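Local coordinates for hypothetical protein (Pseudomonas aeruginosa, PDB 2H9F), which probably acts as a methylaconitate isomerase of the PrpF type, at residues 7-12 with 386-391; 47-52 with 70-75. One frame throughout, in Å; residues are numbered along the deposited sequence. Where two conformers were deposited one is given.

From the N terminus the chain enters strand 7-17, whose first residues, 7-12, wait for their partner until close to the C terminus: contact 1 pairs them with 386-391 and closes a loop of 373 intervening residues. Contact 2 is nested inside that loop and is far shorter in sequence, joining the end of helix 39-49 to the start of strand 71-77 across 17 residues that form neither helix nor strand. The two centres lie about 12 Å apart. They meet where Val48 of contact 2 packs on contact 1, its CG2 3.7 Å from CG1 of Val391, so the helix end sits between the terminal strand pair and strand 71-77.

Contact 1: residues 7-12 with 386-391; sequences QIRIPA and EGWVRV
Arg9 and Trp388 meet through a cation-pi stack, and they bury more surface here than any other residues of the two segments. The Arg9 chain bends at chi3 and brings its guanidinium over one face of the indole, the planes 26° apart. CZ of Arg9 lies 3.9 Å from the centroid of the five-membered ring of Trp388, 10° off the ring normal. NH1 of Arg9 lies toward the rim, 3.6 Å from Trp388 CE3. A second partner across the dimer interface, Glu386 of the second subunit, pairs with this guanidinium and should limit its rotation. Underneath runs an antiparallel ladder of six backbone hydrogen bonds, including a nearly straight one from Ile10 N to Val389 O at 2.8 Å. Val391, next in buried area, pairs with Ile8, whose N reaches Val391 O at 2.7 Å. On the face opposite Arg9 and Trp388, Ala12 CB touches Val389 CG1 at 3.9 Å. That apolar face, with Ile10 and Val391, packs against Leu44 and Val48 of helix 39-49 and against Phe25 of strand 20-26, while residues 386-389 continue the ladder antiparallel into a strand of the second subunit.

Contact 2: residues 47-52 with 70-75; sequences RVIGSP and SKCVIL
Ile49 spreads CG1, CG2 and CD1 over three successive residues of the other segment, so that a single side chain carries most of a small, wholly buried contact made without any hydrogen bond between the segments. CG1 approaches the sulfur of Cys72, with SG at 3.8 Å; CD1 lies over the backbone of Lys71, 4.0 Å from its N; and CG2 is turned to Ser70, 3.6 Å from OG in the modelled conformer, a detail left doubtful by the two conformers of that serine. The first torsion accounts for the split between CG1 and CG2: at chi1 -71° CG1 stands anti to the carbonyl carbon and CG2 anti to the backbone N, which sends the two branches to different residues. Cys72 answers with SG also anti to its own carbonyl carbon (chi1 -77°), bringing the sulfur to the helix. Val48 adds a looser touch, its CG1 4.4 Å from Cys72 SG.

The helix stops immediately after Ile49 in a Schellman motif: Gly50, with a phi of 103°, is the C-prime residue, Ser51 N bonds to Met46 O and Gly50 N to Arg47 O. The side chains of Val48 and Ile49 are thus delivered from the last turn of the helix.

The contact joins the C-terminal end of helix 39-49 to the start of strand 71-77. Val92 of strand 85-92 also packs on Ile49, strand 388-392 lies against Val48, and the side chain of Lys71 touches Leu108 of helix 106-118.

Contact 1: residues 7-12 with 386-391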
loop_
_atom_site.group_PDB
_atom_site.type_symbol
_atom_site.label_atom_id
_atom_site.label_comp_id
_atom_site.label_asym_id
_atom_site.label_seq_id
_atom_site.Cartn_x
_atom_site.Cartn_y
_atom_site.Cartn_z
ATOM N N GLN A 7 -19.169 -9.391 11.494
ATOM C CA GLN A 7 -18.909 -8.095 10.918
ATOM C C GLN A 7 -20.174 -7.560 10.276
ATOM O O GLN A 7 -21.034 -8.324 9.827
ATOM C CB GLN A 7 -17.825 -8.249 9.840
ATOM C CG GLN A 7 -16.468 -8.737 10.380
ATOM C CD GLN A 7 -15.326 -8.304 9.540
ATOM O OE1 GLN A 7 -14.790 -7.251 9.763
ATOM N NE2 GLN A 7 -14.985 -9.100 8.515
ATOM N N ILE A 8 -20.222 -6.240 10.177
ATOM C CA ILE A 8 -21.253 -5.458 9.455
ATOM C C ILE A 8 -20.804 -5.423 8.003
ATOM O O ILE A 8 -19.605 -5.333 7.745
ATOM C CB ILE A 8 -21.334 -4.027 10.104
ATOM C CG1 ILE A 8 -21.696 -4.217 11.569
ATOM C CG2 ILE A 8 -22.347 -3.124 9.510
ATOM C CD1 ILE A 8 -22.907 -5.076 11.798
ATOM N N ARG A 9 -21.742 -5.580 7.068
ATOM C CA ARG A 9 -21.471 -5.359 5.651
ATOM C C ARG A 9 -22.059 -4.002 5.221
ATOM O O ARG A 9 -23.274 -3.752 5.400
ATOM C CB ARG A 9 -22.068 -6.481 4.775
ATOM C CG ARG A 9 -21.866 -7.972 5.209
ATOM C CD ARG A 9 -22.162 -8.935 4.007
ATOM N NE ARG A 9 -23.431 -8.648 3.290
ATOM C CZ ARG A 9 -23.676 -8.795 1.973
ATOM N NH1 ARG A 9 -22.762 -9.234 1.119
ATOM N NH2 ARG A 9 -24.875 -8.488 1.499
ATOM N N ILE A 10 -21.190 -3.105 4.749
ATOM C CA ILE A 10 -21.553 -1.724 4.340
ATOM C C ILE A 10 -21.308 -1.552 2.867
ATOM O O ILE A 10 -20.170 -1.761 2.393
ATOM C CB ILE A 10 -20.805 -0.624 5.172
ATOM C CG1 ILE A 10 -20.943 -0.905 6.660
ATOM C CG2 ILE A 10 -21.351 0.838 4.883
ATOM C CD1 ILE A 10 -19.977 -0.140 7.498
ATOM N N PRO A 11 -22.385 -1.264 2.111
ATOM C CA PRO A 11 -22.223 -1.016 0.674
ATOM C C PRO A 11 -21.177 0.060 0.425
ATOM O O PRO A 11 -21.231 1.114 1.024
ATOM C CB PRO A 11 -23.611 -0.551 0.215
ATOM C CG PRO A 11 -24.542 -0.970 1.293
ATOM C CD PRO A 11 -23.770 -1.094 2.554
ATOM N N ALA A 12 -20.244 -0.212 -0.482
ATOM C CA ALA A 12 -19.127 0.694 -0.759
ATOM C C ALA A 12 -18.625 0.389 -2.156
ATOM O O ALA A 12 -18.843 -0.693 -2.677
ATOM C CB ALA A 12 -17.928 0.484 0.195
ATOM N N GLU A 386 -16.345 -3.163 -6.184
ATOM C CA GLU A 386 -17.626 -2.702 -5.693
ATOM C C GLU A 386 -18.338 -3.830 -4.936
ATOM O O GLU A 386 -18.187 -4.976 -5.246
ATOM C CB GLU A 386 -18.505 -2.274 -6.867
ATOM C CG GLU A 386 -18.599 -3.369 -7.935
ATOM C CD GLU A 386 -19.582 -3.088 -9.053
ATOM O OE1 GLU A 386 -20.762 -2.785 -8.787
ATOM O OE2 GLU A 386 -19.165 -3.205 -10.205
ATOM N N GLY A 387 -19.149 -3.477 -3.944
ATOM C CA GLY A 387 -19.867 -4.478 -3.200
ATOM C C GLY A 387 -20.031 -3.928 -1.797
ATOM O O GLY A 387 -20.731 -2.934 -1.594
ATOM N N TRP A 388 -19.398 -4.589 -0.826
ATOM C CA TRP A 388 -19.563 -4.219 0.595
ATOM C C TRP A 388 -18.211 -4.330 1.270
ATOM O O TRP A 388 -17.450 -5.291 1.002
ATOM C CB TRP A 388 -20.473 -5.234 1.259
ATOM C CG TRP A 388 -21.871 -5.263 0.739
ATOM C CD1 TRP A 388 -22.956 -4.638 1.282
ATOM C CD2 TRP A 388 -22.340 -5.968 -0.404
ATOM N NE1 TRP A 388 -24.055 -4.882 0.528
ATOM C CE2 TRP A 388 -23.720 -5.719 -0.500
ATOM C CE3 TRP A 388 -21.721 -6.803 -1.363
ATOM C CZ2 TRP A 388 -24.493 -6.239 -1.516
ATOM C CZ3 TRP A 388 -22.484 -7.316 -2.380
ATOM C CH2 TRP A 388 -23.861 -7.026 -2.464
ATOM N N VAL A 389 -17.902 -3.357 2.106
ATOM C CA VAL A 389 -16.813 -3.496 3.050
ATOM C C VAL A 389 -17.354 -4.159 4.310
ATOM O O VAL A 389 -18.533 -3.967 4.678
ATOM C CB VAL A 389 -16.110 -2.158 3.399
ATOM C CG1 VAL A 389 -15.361 -1.615 2.266
ATOM C CG2 VAL A 389 -17.103 -1.052 3.971
ATOM N N ARG A 390 -16.470 -4.856 5.015
ATOM C CA ARG A 390 -16.791 -5.390 6.342
ATOM C C ARG A 390 -15.934 -4.806 7.451
ATOM O O ARG A 390 -14.740 -4.591 7.290
ATOM C CB ARG A 390 -16.641 -6.896 6.396
ATOM C CG ARG A 390 -17.440 -7.666 5.377
ATOM C CD ARG A 390 -17.419 -9.151 5.777
ATOM N NE ARG A 390 -18.295 -9.924 4.950
ATOM C CZ ARG A 390 -18.591 -11.204 5.130
ATOM N NH1 ARG A 390 -18.123 -11.880 6.175
ATOM N NH2 ARG A 390 -19.384 -11.808 4.247
ATOM N N VAL A 391 -16.579 -4.503 8.574
ATOM C CA VAL A 391 -15.871 -4.174 9.773
ATOM C C VAL A 391 -16.614 -4.844 10.937
ATOM O O VAL A 391 -17.801 -5.122 10.830
ATOM C CB VAL A 391 -15.764 -2.637 10.045
ATOM C CG1 VAL A 391 -15.046 -1.915 8.880
ATOM C CG2 VAL A 391 -17.110 -2.043 10.288
#

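Contact 2: residues 47-52 with 70-75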
loop_
_atom_site.group_PDB
_atom_site.type_symbol
_atom_site.label_atom_id
_atom_site.label_comp_id
_atom_site.label_asym_id
_atom_site.label_seq_id
_atom_site.Cartn_x
_atom_site.Cartn_y
_atom_site.Cartn_z
ATOM N N ARG A 47 -11.676 2.343 10.900
ATOM C CA ARG A 47 -11.666 0.879 10.907
ATOM C C ARG A 47 -11.705 0.316 9.476
ATOM O O ARG A 47 -11.027 -0.693 9.158
ATOM C CB ARG A 47 -12.798 0.362 11.822
ATOM C CG ARG A 47 -12.682 -1.117 12.225
ATOM C CD ARG A 47 -11.608 -1.445 13.306
ATOM N NE ARG A 47 -11.106 -2.751 12.914
ATOM C CZ ARG A 47 -11.173 -3.903 13.580
ATOM N NH1 ARG A 47 -11.614 -4.029 14.840
ATOM N NH2 ARG A 47 -10.701 -4.971 12.942
ATOM N N VAL A 48 -12.448 0.984 8.592
ATOM C CA VAL A 48 -12.480 0.528 7.166
ATOM C C VAL A 48 -11.099 0.571 6.582
ATOM O O VAL A 48 -10.670 -0.345 5.808
ATOM C CB VAL A 48 -13.465 1.417 6.335
ATOM C CG1 VAL A 48 -13.237 1.317 4.849
ATOM C CG2 VAL A 48 -14.908 1.032 6.697
ATOM N N ILE A 49 -10.422 1.681 6.852
ATOM C CA ILE A 49 -9.056 1.917 6.383
ATOM C C ILE A 49 -7.975 1.038 7.010
ATOM O O ILE A 49 -7.045 0.581 6.297
ATOM C CB ILE A 49 -8.663 3.401 6.484
ATOM C CG1 ILE A 49 -9.436 4.197 5.412
ATOM C CG2 ILE A 49 -7.159 3.603 6.290
ATOM C CD1 ILE A 49 -9.257 3.684 3.971
ATOM N N GLY A 50 -8.177 0.703 8.272
ATOM C CA GLY A 50 -7.273 -0.176 9.014
ATOM C C GLY A 50 -6.379 0.590 9.978
ATOM O O GLY A 50 -5.282 0.114 10.316
ATOM N N SER A 51 -6.860 1.756 10.395
ATOM C CA SER A 51 -6.154 2.658 11.293
ATOM C C SER A 51 -6.847 2.684 12.642
ATOM O O SER A 51 -8.007 2.292 12.768
ATOM C CB SER A 51 -6.157 4.094 10.718
ATOM O OG SER A 51 -5.394 4.191 9.535
ATOM N N PRO A 52 -6.133 3.125 13.673
ATOM C CA PRO A 52 -4.697 3.477 13.703
ATOM C C PRO A 52 -3.843 2.207 13.702
ATOM O O PRO A 52 -4.158 1.287 14.422
ATOM C CB PRO A 52 -4.532 4.214 15.025
ATOM C CG PRO A 52 -5.585 3.680 15.881
ATOM C CD PRO A 52 -6.766 3.308 14.983
ATOM N N SER A 70 -5.303 6.469 1.882
ATOM C CA SER A 70 -5.858 6.412 3.206
ATOM C C SER A 70 -7.007 7.413 3.312
ATOM O O SER A 70 -7.003 8.341 4.104
ATOM C CB SER A 70 -4.767 6.606 4.251
ATOM O OG SER A 70 -5.326 6.573 5.557
ATOM N N LYS A 71 -8.009 7.167 2.483
ATOM C CA LYS A 71 -9.063 8.115 2.227
ATOM C C LYS A 71 -10.457 7.475 2.127
ATOM O O LYS A 71 -10.638 6.480 1.473
ATOM C CB LYS A 71 -8.765 8.848 0.883
ATOM C CG LYS A 71 -7.446 9.588 0.796
ATOM C CD LYS A 71 -7.310 10.292 -0.581
ATOM C CE LYS A 71 -5.897 10.816 -0.900
ATOM N NZ LYS A 71 -5.567 12.079 -0.285
ATOM N N CYS A 72 -11.444 8.137 2.702
ATOM C CA CYS A 72 -12.844 7.743 2.595
ATOM C C CYS A 72 -13.669 8.939 2.093
ATOM O O CYS A 72 -13.392 10.100 2.456
ATOM C CB CYS A 72 -13.359 7.320 3.953
ATOM S SG CYS A 72 -12.800 5.648 4.435
ATOM N N VAL A 73 -14.706 8.652 1.313
ATOM C CA VAL A 73 -15.558 9.696 0.722
ATOM C C VAL A 73 -17.023 9.339 0.917
ATOM O O VAL A 73 -17.404 8.179 0.730
ATOM C CB VAL A 73 -15.256 9.841 -0.777
ATOM C CG1 VAL A 73 -16.320 10.726 -1.523
ATOM C CG2 VAL A 73 -13.844 10.390 -0.987
ATOM N N ILE A 74 -17.806 10.327 1.368
ATOM C CA ILE A 74 -19.286 10.278 1.414
ATOM C C ILE A 74 -19.868 11.214 0.325
ATOM O O ILE A 74 -19.476 12.379 0.227
ATOM C CB ILE A 74 -19.862 10.725 2.785
ATOM C CG1 ILE A 74 -19.262 9.885 3.933
ATOM C CG2 ILE A 74 -21.419 10.588 2.761
ATOM C CD1 ILE A 74 -19.575 10.436 5.338
ATOM N N LEU A 75 -20.749 10.671 -0.517
ATOM C CA LEU A 75 -21.583 11.454 -1.451
ATOM C C LEU A 75 -23.043 11.306 -1.041
ATOM O O LEU A 75 -23.465 10.249 -0.528
ATOM C CB LEU A 75 -21.439 10.969 -2.888
ATOM C CG LEU A 75 -20.548 11.779 -3.817
ATOM C CD1 LEU A 75 -19.159 11.744 -3.354
ATOM C CD2 LEU A 75 -20.654 11.233 -5.223
#